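Local coordinates for sporulation-control protein spo0M (Bacillus subtilis, PDB 5CL2) that controls the expression of spo0A and is required for Bacillus subtilis to pass morphological stage 0 of sporulation, at residues A[42-47]-A[109-114]; A[157-162]-A[223-228]; A[164-169]-A[186-191]. All coordinates share one frame; numbering follows the deposited sequence.

Interaction 1 (A[42-47]-A[109-114]); sequences IRYIDL and VTDLDI
Asp113 reaches from its strand under both Arg43 and Tyr44, and each atom of its side chain has a task. CB lies over one face of the Tyr44 ring, a CH-pi contact with 3.6 Å from Asp113 CB to the ring centroid. With CG anti to the backbone N (chi1 -177°), the carboxylate is carried past the ring to the edge of the Arg43 guanidinium. There Arg43 NE holds Asp113 OD1 at 2.8 Å, and Arg43 NH2 holds Asp113 OD2 at 2.8 Å, a side-on salt bridge whose donors approach from above the carboxylate plane. Further along, Tyr44 OH donates to Asp111 OD2 at 3.1 Å, the ring nearly perpendicular (85°) to that carboxylate.

Arg43 and Tyr44 are both set against the one residue Asp113 and so form a classic beta bulge, with Arg43 N donating to Asp113 O and Asp113 N to Tyr44 O, in an otherwise regular antiparallel pairing. It lies within one sheet of the arrestin-like beta-sandwich expected of this family. Ile42, Ile45, Leu47, Thr110, Leu112 and Ile114 form the other face, where Ile45 CD1 meets Leu112 CD1 at 3.8 Å and strands 26-34 and 84-92 of the opposing sheet pack on Ile45. Thr110 OG1 is hydrogen-bonded to Thr14, a ligand of the bound sodium ion.

A leucine in place of Tyr44 would probably leave Asp111 OD2 without the hydroxyl donor and Asp113 CB without its aromatic cover. The tyrosine ring also makes a cation-pi contact with Arg72, which is salt-bridged to Asp46; beyond the bulge, Asp111 N donates to Asp46 O at 2.8 Å.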
loop_
_atom_site.group_PDB
_atom_site.type_symbol
_atom_site.label_atom_id
_atom_site.label_comp_id
_atom_site.label_asym_id
_atom_site.label_seq_id
_atom_site.Cartn_x
_atom_site.Cartn_y
_atom_site.Cartn_z
ATOM N N ILE A 42 -33.846 -3.155 2.807
ATOM C CA ILE A 42 -32.523 -2.992 2.251
ATOM C C ILE A 42 -31.465 -2.806 3.354
ATOM O O ILE A 42 -31.566 -1.893 4.167
ATOM C CB ILE A 42 -32.521 -1.819 1.271
ATOM C CG1 ILE A 42 -33.283 -2.261 0.004
ATOM C CG2 ILE A 42 -31.054 -1.374 0.975
ATOM C CD1 ILE A 42 -33.901 -1.151 -0.813
ATOM N N ARG A 43 -30.456 -3.674 3.382
ATOM C CA ARG A 43 -29.438 -3.618 4.449
ATOM C C ARG A 43 -28.444 -2.474 4.237
ATOM O O ARG A 43 -28.131 -1.748 5.172
ATOM C CB ARG A 43 -28.729 -4.968 4.555
ATOM C CG ARG A 43 -29.717 -6.067 4.989
ATOM C CD ARG A 43 -29.069 -7.337 5.480
ATOM N NE ARG A 43 -27.998 -7.780 4.592
ATOM C CZ ARG A 43 -27.007 -8.584 4.963
ATOM N NH1 ARG A 43 -26.958 -9.035 6.212
ATOM N NH2 ARG A 43 -26.077 -8.946 4.082
ATOM N N TYR A 44 -28.046 -2.226 2.998
ATOM C CA TYR A 44 -27.104 -1.155 2.728
ATOM C C TYR A 44 -26.939 -0.988 1.229
ATOM O O TYR A 44 -27.268 -1.886 0.469
ATOM C CB TYR A 44 -25.709 -1.459 3.376
ATOM C CG TYR A 44 -25.039 -2.693 2.796
ATOM C CD1 TYR A 44 -24.351 -2.626 1.583
ATOM C CD2 TYR A 44 -25.095 -3.930 3.451
ATOM C CE1 TYR A 44 -23.744 -3.745 1.033
ATOM C CE2 TYR A 44 -24.477 -5.073 2.897
ATOM C CZ TYR A 44 -23.805 -4.961 1.685
ATOM O OH TYR A 44 -23.192 -6.054 1.083
ATOM N N ILE A 45 -26.383 0.151 0.823
ATOM C CA ILE A 45 -25.912 0.343 -0.538
ATOM C C ILE A 45 -24.424 0.737 -0.501
ATOM O O ILE A 45 -24.060 1.790 0.067
ATOM C CB ILE A 45 -26.711 1.429 -1.283
ATOM C CG1 ILE A 45 -28.217 1.119 -1.266
ATOM C CG2 ILE A 45 -26.190 1.607 -2.722
ATOM C CD1 ILE A 45 -29.035 2.225 -1.883
ATOM N N ASP A 46 -23.595 -0.119 -1.109
ATOM C CA ASP A 46 -22.143 0.078 -1.238
ATOM C C ASP A 46 -21.801 0.382 -2.684
ATOM O O ASP A 46 -22.493 -0.070 -3.612
ATOM C CB ASP A 46 -21.343 -1.168 -0.792
ATOM C CG ASP A 46 -21.245 -1.311 0.735
ATOM O OD1 ASP A 46 -21.617 -0.368 1.469
ATOM O OD2 ASP A 46 -20.857 -2.406 1.207
ATOM N N LEU A 47 -20.748 1.175 -2.856
ATOM C CA LEU A 47 -20.115 1.419 -4.146
ATOM C C LEU A 47 -18.715 0.816 -4.103
ATOM O O LEU A 47 -18.040 0.887 -3.070
ATOM C CB LEU A 47 -19.983 2.914 -4.430
ATOM C CG LEU A 47 -21.195 3.633 -5.017
ATOM C CD1 LEU A 47 -20.748 4.829 -5.831
ATOM C CD2 LEU A 47 -22.124 2.697 -5.782
ATOM N N VAL A 109 -19.001 -0.178 -9.289
ATOM C CA VAL A 109 -19.990 -1.215 -9.079
ATOM C C VAL A 109 -20.860 -0.867 -7.890
ATOM O O VAL A 109 -20.357 -0.580 -6.813
ATOM C CB VAL A 109 -19.319 -2.574 -8.840
ATOM C CG1 VAL A 109 -20.336 -3.632 -8.469
ATOM C CG2 VAL A 109 -18.492 -2.988 -10.059
ATOM N N THR A 110 -22.170 -0.877 -8.108
ATOM C CA THR A 110 -23.139 -0.634 -7.062
ATOM C C THR A 110 -23.631 -1.974 -6.558
ATOM O O THR A 110 -24.031 -2.832 -7.339
ATOM C CB THR A 110 -24.315 0.213 -7.570
ATOM O OG1 THR A 110 -23.819 1.463 -8.068
ATOM C CG2 THR A 110 -25.329 0.482 -6.440
ATOM N N ASP A 111 -23.548 -2.151 -5.247
ATOM C CA ASP A 111 -24.055 -3.326 -4.553
ATOM C C ASP A 111 -25.206 -2.910 -3.622
ATOM O O ASP A 111 -24.986 -2.256 -2.606
ATOM C CB ASP A 111 -22.891 -3.988 -3.782
ATOM C CG ASP A 111 -23.330 -5.138 -2.887
ATOM O OD1 ASP A 111 -24.339 -5.828 -3.194
ATOM O OD2 ASP A 111 -22.619 -5.380 -1.885
ATOM N N LEU A 112 -26.434 -3.282 -3.967
ATOM C CA LEU A 112 -27.576 -3.022 -3.080
ATOM C C LEU A 112 -27.990 -4.343 -2.441
ATOM O O LEU A 112 -28.488 -5.237 -3.113
ATOM C CB LEU A 112 -28.747 -2.377 -3.847
ATOM C CG LEU A 112 -30.081 -2.165 -3.133
ATOM C CD1 LEU A 112 -30.706 -0.820 -3.484
ATOM C CD2 LEU A 112 -31.024 -3.248 -3.504
ATOM N N ASP A 113 -27.750 -4.468 -1.144
ATOM C CA ASP A 113 -27.959 -5.728 -0.457
ATOM C C ASP A 113 -29.360 -5.725 0.136
ATOM O O ASP A 113 -29.733 -4.809 0.855
ATOM C CB ASP A 113 -26.876 -5.945 0.609
ATOM C CG ASP A 113 -26.995 -7.282 1.320
ATOM O OD1 ASP A 113 -28.097 -7.626 1.797
ATOM O OD2 ASP A 113 -25.976 -7.994 1.410
ATOM N N ILE A 114 -30.138 -6.743 -0.206
ATOM C CA ILE A 114 -31.519 -6.840 0.243
ATOM C C ILE A 114 -31.601 -8.022 1.172
ATOM O O ILE A 114 -31.063 -9.094 0.869
ATOM C CB ILE A 114 -32.511 -7.028 -0.926
ATOM C CG1 ILE A 114 -32.535 -5.790 -1.817
ATOM C CG2 ILE A 114 -33.925 -7.316 -0.411
ATOM C CD1 ILE A 114 -33.365 -5.970 -3.085
#

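Interaction 2 (A[157-162]-A[223-228]); sequences PYFQRR and LVRVRF
Phe159 turns the edge of its ring to Arg225, on strand 224-229, and to Leu223 just before it. Arg225 NH1 stands 3.6 Å from Phe159 CD1, near the ring plane, with ring and guanidinium 77° apart; the approach is therefore edge-on and not a cation-pi stack. Arg225 gets there because its chain runs extended from CG to NE, sliding past the ring in the opposite direction. Leu223 comes at the ring head-on: its CD1 methyl touches Phe159 CZ at 4.1 Å and Tyr158 CE2 at 4.2 Å, filling the angle between two aromatic residues of the short 3-10 turn. Ile199 of the adjoining strand packs on both Phe159 and Leu223, and Trp212 meets the Phe159 ring, so the loop after strand 146-155 is folded over one face of the C-terminal five-stranded sheet.

Arg161, bent at chi2 and chi3, places NH1 only 3.9 Å from Arg225 NH2. Tyr158 OH is hydrogen-bonded to Asp194 of the second subunit. With no hydrogen bond between the two segments, the contact rests on van der Waals packing of Leu223 and the Arg225 guanidinium against aromatic rings; the closeness of Arg161 and Arg225 is probably eased on the Arg225 side by Glu197, salt-bridged to its NE, whereas Arg161 also lies close to Arg161 of the second subunit.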
loop_
_atom_site.group_PDB
_atom_site.type_symbol
_atom_site.label_atom_id
_atom_site.label_comp_id
_atom_site.label_asym_id
_atom_site.label_seq_id
_atom_site.Cartn_x
_atom_site.Cartn_y
_atom_site.Cartn_z
ATOM N N PRO A 157 3.400 -8.523 -6.224
ATOM C CA PRO A 157 3.698 -8.658 -4.793
ATOM C C PRO A 157 5.067 -8.123 -4.419
ATOM O O PRO A 157 5.234 -7.682 -3.284
ATOM C CB PRO A 157 3.648 -10.178 -4.555
ATOM C CG PRO A 157 3.865 -10.790 -5.900
ATOM C CD PRO A 157 3.209 -9.835 -6.870
ATOM N N TYR A 158 6.022 -8.137 -5.349
ATOM C CA TYR A 158 7.384 -7.669 -5.060
ATOM C C TYR A 158 7.465 -6.247 -4.510
ATOM O O TYR A 158 8.291 -5.966 -3.641
ATOM C CB TYR A 158 8.236 -7.791 -6.321
ATOM C CG TYR A 158 9.657 -7.272 -6.219
ATOM C CD1 TYR A 158 10.655 -7.980 -5.549
ATOM C CD2 TYR A 158 10.006 -6.073 -6.828
ATOM C CE1 TYR A 158 11.959 -7.487 -5.493
ATOM C CE2 TYR A 158 11.289 -5.584 -6.773
ATOM C CZ TYR A 158 12.254 -6.282 -6.111
ATOM O OH TYR A 158 13.509 -5.737 -6.101
ATOM N N PHE A 159 6.594 -5.357 -4.986
ATOM C CA PHE A 159 6.611 -3.954 -4.556
ATOM C C PHE A 159 5.800 -3.689 -3.284
ATOM O O PHE A 159 5.880 -2.600 -2.694
ATOM C CB PHE A 159 6.097 -3.066 -5.678
ATOM C CG PHE A 159 6.969 -3.080 -6.898
ATOM C CD1 PHE A 159 8.271 -2.618 -6.836
ATOM C CD2 PHE A 159 6.499 -3.580 -8.095
ATOM C CE1 PHE A 159 9.084 -2.648 -7.957
ATOM C CE2 PHE A 159 7.297 -3.588 -9.216
ATOM C CZ PHE A 159 8.600 -3.129 -9.146
ATOM N N GLN A 160 5.033 -4.686 -2.851
ATOM C CA GLN A 160 4.271 -4.576 -1.601
ATOM C C GLN A 160 3.474 -3.267 -1.472
ATOM O O GLN A 160 3.501 -2.618 -0.426
ATOM C CB GLN A 160 5.212 -4.727 -0.391
ATOM C CG GLN A 160 5.926 -6.109 -0.334
ATOM C CD GLN A 160 6.718 -6.352 0.948
ATOM O OE1 GLN A 160 6.418 -5.788 2.016
ATOM N NE2 GLN A 160 7.731 -7.225 0.853
ATOM N N ARG A 161 2.767 -2.890 -2.534
ATOM C CA ARG A 161 1.959 -1.668 -2.522
ATOM C C ARG A 161 0.584 -1.907 -1.863
ATOM O O ARG A 161 0.241 -3.032 -1.466
ATOM C CB ARG A 161 1.744 -1.150 -3.944
ATOM C CG ARG A 161 2.963 -1.238 -4.832
ATOM C CD ARG A 161 3.992 -0.281 -4.340
ATOM N NE ARG A 161 3.531 1.092 -4.497
ATOM C CZ ARG A 161 4.127 2.130 -3.920
ATOM N NH1 ARG A 161 5.176 1.922 -3.146
ATOM N NH2 ARG A 161 3.668 3.363 -4.101
ATOM N N ARG A 162 -0.211 -0.845 -1.797
ATOM C CA ARG A 162 -1.563 -0.935 -1.272
ATOM C C ARG A 162 -2.369 -1.940 -2.097
ATOM O O ARG A 162 -2.997 -2.850 -1.545
ATOM C CB ARG A 162 -2.219 0.440 -1.291
ATOM C CG ARG A 162 -3.522 0.482 -0.516
ATOM C CD ARG A 162 -4.239 1.818 -0.639
ATOM N NE ARG A 162 -4.767 2.071 -1.982
ATOM C CZ ARG A 162 -6.008 1.779 -2.367
ATOM N NH1 ARG A 162 -6.828 1.171 -1.526
ATOM N NH2 ARG A 162 -6.417 2.060 -3.604
ATOM N N LEU A 223 17.282 -2.945 -10.657
ATOM C CA LEU A 223 16.086 -2.256 -11.075
ATOM C C LEU A 223 16.320 -0.769 -10.893
ATOM O O LEU A 223 16.861 -0.356 -9.866
ATOM C CB LEU A 223 14.897 -2.755 -10.253
ATOM C CG LEU A 223 13.504 -2.208 -10.452
ATOM C CD1 LEU A 223 12.550 -3.309 -10.083
ATOM C CD2 LEU A 223 13.340 -1.027 -9.541
ATOM N N VAL A 224 15.959 0.036 -11.884
ATOM C CA VAL A 224 16.117 1.480 -11.742
ATOM C C VAL A 224 14.874 2.125 -11.142
ATOM O O VAL A 224 13.771 2.002 -11.685
ATOM C CB VAL A 224 16.448 2.128 -13.076
ATOM C CG1 VAL A 224 16.496 3.633 -12.924
ATOM C CG2 VAL A 224 17.789 1.599 -13.550
ATOM N N ARG A 225 15.044 2.788 -10.007
ATOM C CA ARG A 225 13.910 3.375 -9.323
ATOM C C ARG A 225 14.175 4.828 -8.956
ATOM O O ARG A 225 14.999 5.106 -8.103
ATOM C CB ARG A 225 13.579 2.547 -8.078
ATOM C CG ARG A 225 12.160 2.727 -7.600
ATOM C CD ARG A 225 11.728 1.602 -6.673
ATOM N NE ARG A 225 10.589 2.032 -5.867
ATOM C CZ ARG A 225 9.861 1.229 -5.095
ATOM N NH1 ARG A 225 10.139 -0.067 -5.020
ATOM N NH2 ARG A 225 8.851 1.728 -4.398
ATOM N N VAL A 226 13.435 5.755 -9.563
ATOM C CA VAL A 226 13.748 7.177 -9.411
ATOM C C VAL A 226 12.542 8.053 -9.045
ATOM O O VAL A 226 11.507 8.012 -9.722
ATOM C CB VAL A 226 14.379 7.740 -10.712
ATOM C CG1 VAL A 226 14.487 9.266 -10.646
ATOM C CG2 VAL A 226 15.749 7.089 -10.986
ATOM N N ARG A 227 12.686 8.875 -8.002
ATOM C CA ARG A 227 11.619 9.813 -7.655
ATOM C C ARG A 227 11.808 11.185 -8.306
ATOM O O ARG A 227 12.901 11.747 -8.284
ATOM C CB ARG A 227 11.516 9.979 -6.140
ATOM C CG ARG A 227 10.721 11.210 -5.758
ATOM C CD ARG A 227 10.214 11.154 -4.337
ATOM N NE ARG A 227 9.008 11.962 -4.227
ATOM C CZ ARG A 227 7.780 11.458 -4.301
ATOM N NH1 ARG A 227 7.607 10.148 -4.446
ATOM N NH2 ARG A 227 6.730 12.259 -4.214
ATOM N N PHE A 228 10.744 11.686 -8.912
ATOM C CA PHE A 228 10.629 13.045 -9.437
ATOM C C PHE A 228 9.657 13.849 -8.583
ATOM O O PHE A 228 8.635 13.320 -8.119
ATOM C CB PHE A 228 10.102 13.047 -10.879
ATOM C CG PHE A 228 11.003 12.369 -11.878
ATOM C CD1 PHE A 228 11.172 10.989 -11.868
ATOM C CD2 PHE A 228 11.631 13.105 -12.867
ATOM C CE1 PHE A 228 11.992 10.375 -12.800
ATOM C CE2 PHE A 228 12.447 12.487 -13.801
ATOM C CZ PHE A 228 12.622 11.127 -13.766
#

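Interaction 3 (A[164-169]-A[186-191]); sequences PFVQEF and ELIFLL
Phe169 and Leu187 pair backbone to backbone, each giving one N-H and taking one: Phe169 N donates to Leu187 O at 2.9 Å, and Leu187 N returns the bond to Phe169 O at 2.9 Å. Towards Gln167 and Phe189 the strands part, and two waters take over. One accepts from Phe189 N at 2.9 Å and donates to Gln167 O; the other accepts from Gln167 N at 3.1 Å and donates only weakly to Phe189 O. These are the second and third strands of the antiparallel C-terminal sheet, their N-to-C directions 144° apart over these short segments, so water completes the pairing where they splay.

On the face that carries Leu187, the rings of Phe169 and Phe189 meet in an offset edge-to-face stack, planes at 73°, the edge of Phe189 directed at the face of Phe169; helix 132-143 packs on Phe189 and Leu187. On the other face, Val166 CG2 touches Ile188 CD1 at 3.6 Å. The buried carboxylate of Glu168 is well provided for: OE2 forms salt bridges with Arg204 and Arg205, and OE1 accepts from Trp212 NE1. Its extended chain also brings OE2 within 3.2 Å of Glu186 CG. Gln167 OE1 accepts from the backbone N of Ile99.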
loop_
_atom_site.group_PDB
_atom_site.type_symbol
_atom_site.label_atom_id
_atom_site.label_comp_id
_atom_site.label_asym_id
_atom_site.label_seq_id
_atom_site.Cartn_x
_atom_site.Cartn_y
_atom_site.Cartn_z
ATOM N N PRO A 164 -2.518 -5.085 -5.021
ATOM C CA PRO A 164 -1.760 -6.275 -5.424
ATOM C C PRO A 164 -1.101 -6.170 -6.799
ATOM O O PRO A 164 -0.294 -7.040 -7.160
ATOM C CB PRO A 164 -2.818 -7.378 -5.415
ATOM C CG PRO A 164 -4.162 -6.622 -5.614
ATOM C CD PRO A 164 -3.960 -5.353 -4.855
ATOM N N PHE A 165 -1.463 -5.149 -7.568
ATOM C CA PHE A 165 -0.959 -4.987 -8.928
ATOM C C PHE A 165 -0.269 -3.647 -9.177
ATOM O O PHE A 165 -0.407 -2.722 -8.397
ATOM C CB PHE A 165 -2.109 -5.136 -9.924
ATOM C CG PHE A 165 -3.143 -4.057 -9.793
ATOM C CD1 PHE A 165 -2.999 -2.848 -10.463
ATOM C CD2 PHE A 165 -4.262 -4.254 -8.984
ATOM C CE1 PHE A 165 -3.955 -1.847 -10.324
ATOM C CE2 PHE A 165 -5.212 -3.267 -8.846
ATOM C CZ PHE A 165 -5.050 -2.058 -9.515
ATOM N N VAL A 166 0.474 -3.530 -10.276
ATOM C CA VAL A 166 0.877 -2.196 -10.722
ATOM C C VAL A 166 0.507 -2.021 -12.184
ATOM O O VAL A 166 0.365 -3.007 -12.907
ATOM C CB VAL A 166 2.409 -1.945 -10.548
ATOM C CG1 VAL A 166 2.785 -2.017 -9.098
ATOM C CG2 VAL A 166 3.214 -2.936 -11.363
ATOM N N GLN A 167 0.340 -0.781 -12.635
ATOM C CA GLN A 167 0.115 -0.603 -14.059
ATOM C C GLN A 167 1.480 -0.511 -14.770
ATOM O O GLN A 167 2.280 0.370 -14.498
ATOM C CB GLN A 167 -0.744 0.632 -14.361
ATOM C CG GLN A 167 -1.070 0.734 -15.843
ATOM C CD GLN A 167 -2.198 1.710 -16.186
ATOM O OE1 GLN A 167 -2.353 2.765 -15.569
ATOM N NE2 GLN A 167 -2.985 1.351 -17.193
ATOM N N GLU A 168 1.728 -1.452 -15.668
ATOM C CA GLU A 168 2.968 -1.531 -16.417
ATOM C C GLU A 168 2.762 -0.993 -17.836
ATOM O O GLU A 168 1.915 -1.503 -18.593
ATOM C CB GLU A 168 3.469 -2.973 -16.466
ATOM C CG GLU A 168 4.823 -3.153 -17.169
ATOM C CD GLU A 168 5.315 -4.587 -17.090
ATOM O OE1 GLU A 168 4.722 -5.376 -16.323
ATOM O OE2 GLU A 168 6.295 -4.935 -17.779
ATOM N N PHE A 169 3.511 0.067 -18.157
ATOM C CA PHE A 169 3.534 0.665 -19.495
ATOM C C PHE A 169 4.712 0.119 -20.293
ATOM O O PHE A 169 5.857 0.207 -19.848
ATOM C CB PHE A 169 3.618 2.194 -19.416
ATOM C CG PHE A 169 2.412 2.825 -18.780
ATOM C CD1 PHE A 169 2.281 2.855 -17.411
ATOM C CD2 PHE A 169 1.402 3.357 -19.553
ATOM C CE1 PHE A 169 1.162 3.412 -16.812
ATOM C CE2 PHE A 169 0.285 3.915 -18.961
ATOM C CZ PHE A 169 0.164 3.934 -17.586
ATOM N N GLU A 186 9.948 -0.668 -20.140
ATOM C CA GLU A 186 8.807 -0.795 -19.252
ATOM C C GLU A 186 8.917 0.228 -18.146
ATOM O O GLU A 186 9.961 0.310 -17.490
ATOM C CB GLU A 186 8.736 -2.197 -18.641
ATOM C CG GLU A 186 8.283 -3.304 -19.601
ATOM C CD GLU A 186 9.431 -3.894 -20.419
ATOM O OE1 GLU A 186 10.616 -3.851 -19.993
ATOM O OE2 GLU A 186 9.134 -4.424 -21.496
ATOM N N LEU A 187 7.830 0.970 -17.921
ATOM C CA LEU A 187 7.732 1.969 -16.866
ATOM C C LEU A 187 6.565 1.654 -15.942
ATOM O O LEU A 187 5.497 1.190 -16.378
ATOM C CB LEU A 187 7.561 3.382 -17.439
ATOM C CG LEU A 187 8.636 3.933 -18.395
ATOM C CD1 LEU A 187 8.574 5.454 -18.520
ATOM C CD2 LEU A 187 10.039 3.464 -18.026
ATOM N N ILE A 188 6.795 1.861 -14.655
ATOM C CA ILE A 188 5.725 1.853 -13.680
ATOM C C ILE A 188 5.667 3.214 -13.007
ATOM O O ILE A 188 6.682 3.712 -12.512
ATOM C CB ILE A 188 5.925 0.768 -12.613
ATOM C CG1 ILE A 188 5.853 -0.616 -13.234
ATOM C CG2 ILE A 188 4.867 0.892 -11.494
ATOM C CD1 ILE A 188 6.468 -1.673 -12.331
ATOM N N PHE A 189 4.490 3.823 -13.003
ATOM C CA PHE A 189 4.289 5.074 -12.282
ATOM C C PHE A 189 3.641 4.829 -10.927
ATOM O O PHE A 189 2.583 4.194 -10.842
ATOM C CB PHE A 189 3.410 6.009 -13.085
ATOM C CG PHE A 189 3.938 6.300 -14.429
ATOM C CD1 PHE A 189 4.918 7.250 -14.604
ATOM C CD2 PHE A 189 3.487 5.602 -15.517
ATOM C CE1 PHE A 189 5.407 7.525 -15.836
ATOM C CE2 PHE A 189 3.992 5.865 -16.765
ATOM C CZ PHE A 189 4.961 6.836 -16.917
ATOM N N LEU A 190 4.267 5.334 -9.878
ATOM C CA LEU A 190 3.657 5.364 -8.561
ATOM C C LEU A 190 3.390 6.818 -8.197
ATOM O O LEU A 190 4.303 7.569 -7.838
ATOM C CB LEU A 190 4.574 4.702 -7.535
ATOM C CG LEU A 190 5.134 3.345 -7.967
ATOM C CD1 LEU A 190 6.208 2.862 -6.999
ATOM C CD2 LEU A 190 3.997 2.343 -8.046
ATOM N N LEU A 191 2.124 7.200 -8.284
ATOM C CA LEU A 191 1.722 8.578 -8.136
ATOM C C LEU A 191 1.343 8.856 -6.702
ATOM O O LEU A 191 0.584 8.100 -6.103
ATOM C CB LEU A 191 0.556 8.879 -9.062
ATOM C CG LEU A 191 0.022 10.300 -8.993
ATOM C CD1 LEU A 191 1.081 11.238 -9.515
ATOM C CD2 LEU A 191 -1.238 10.397 -9.810
HETATM O O HOH W 1 1.910 2.607 -13.556
HETATM O O HOH W 2 0.470 1.554 -10.672
#

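From the N terminus, interaction 1 comes first: segment 42-47 is followed by 61 residues, more than half of them strand, before 109-114 returns beside it, closing a loop within the N-terminal half. Only then does interaction 2 open, from the turn at 157-162 to strand 224-229, the outermost strand of the C-terminal sheet within this chain. Between those ends interaction 3 opens and closes, joining strands 165-173 and 185-191 across a short excursion that includes helix 176-181. No contacts cross. Interactions 2 and 3 touch, Phe159 packing on Ile188 and Val166, so the turn packs against the sheet to which the strands belong. Interaction 1 stands apart, its centre 35 Å from that of interaction 2 and 31 Å from that of interaction 3.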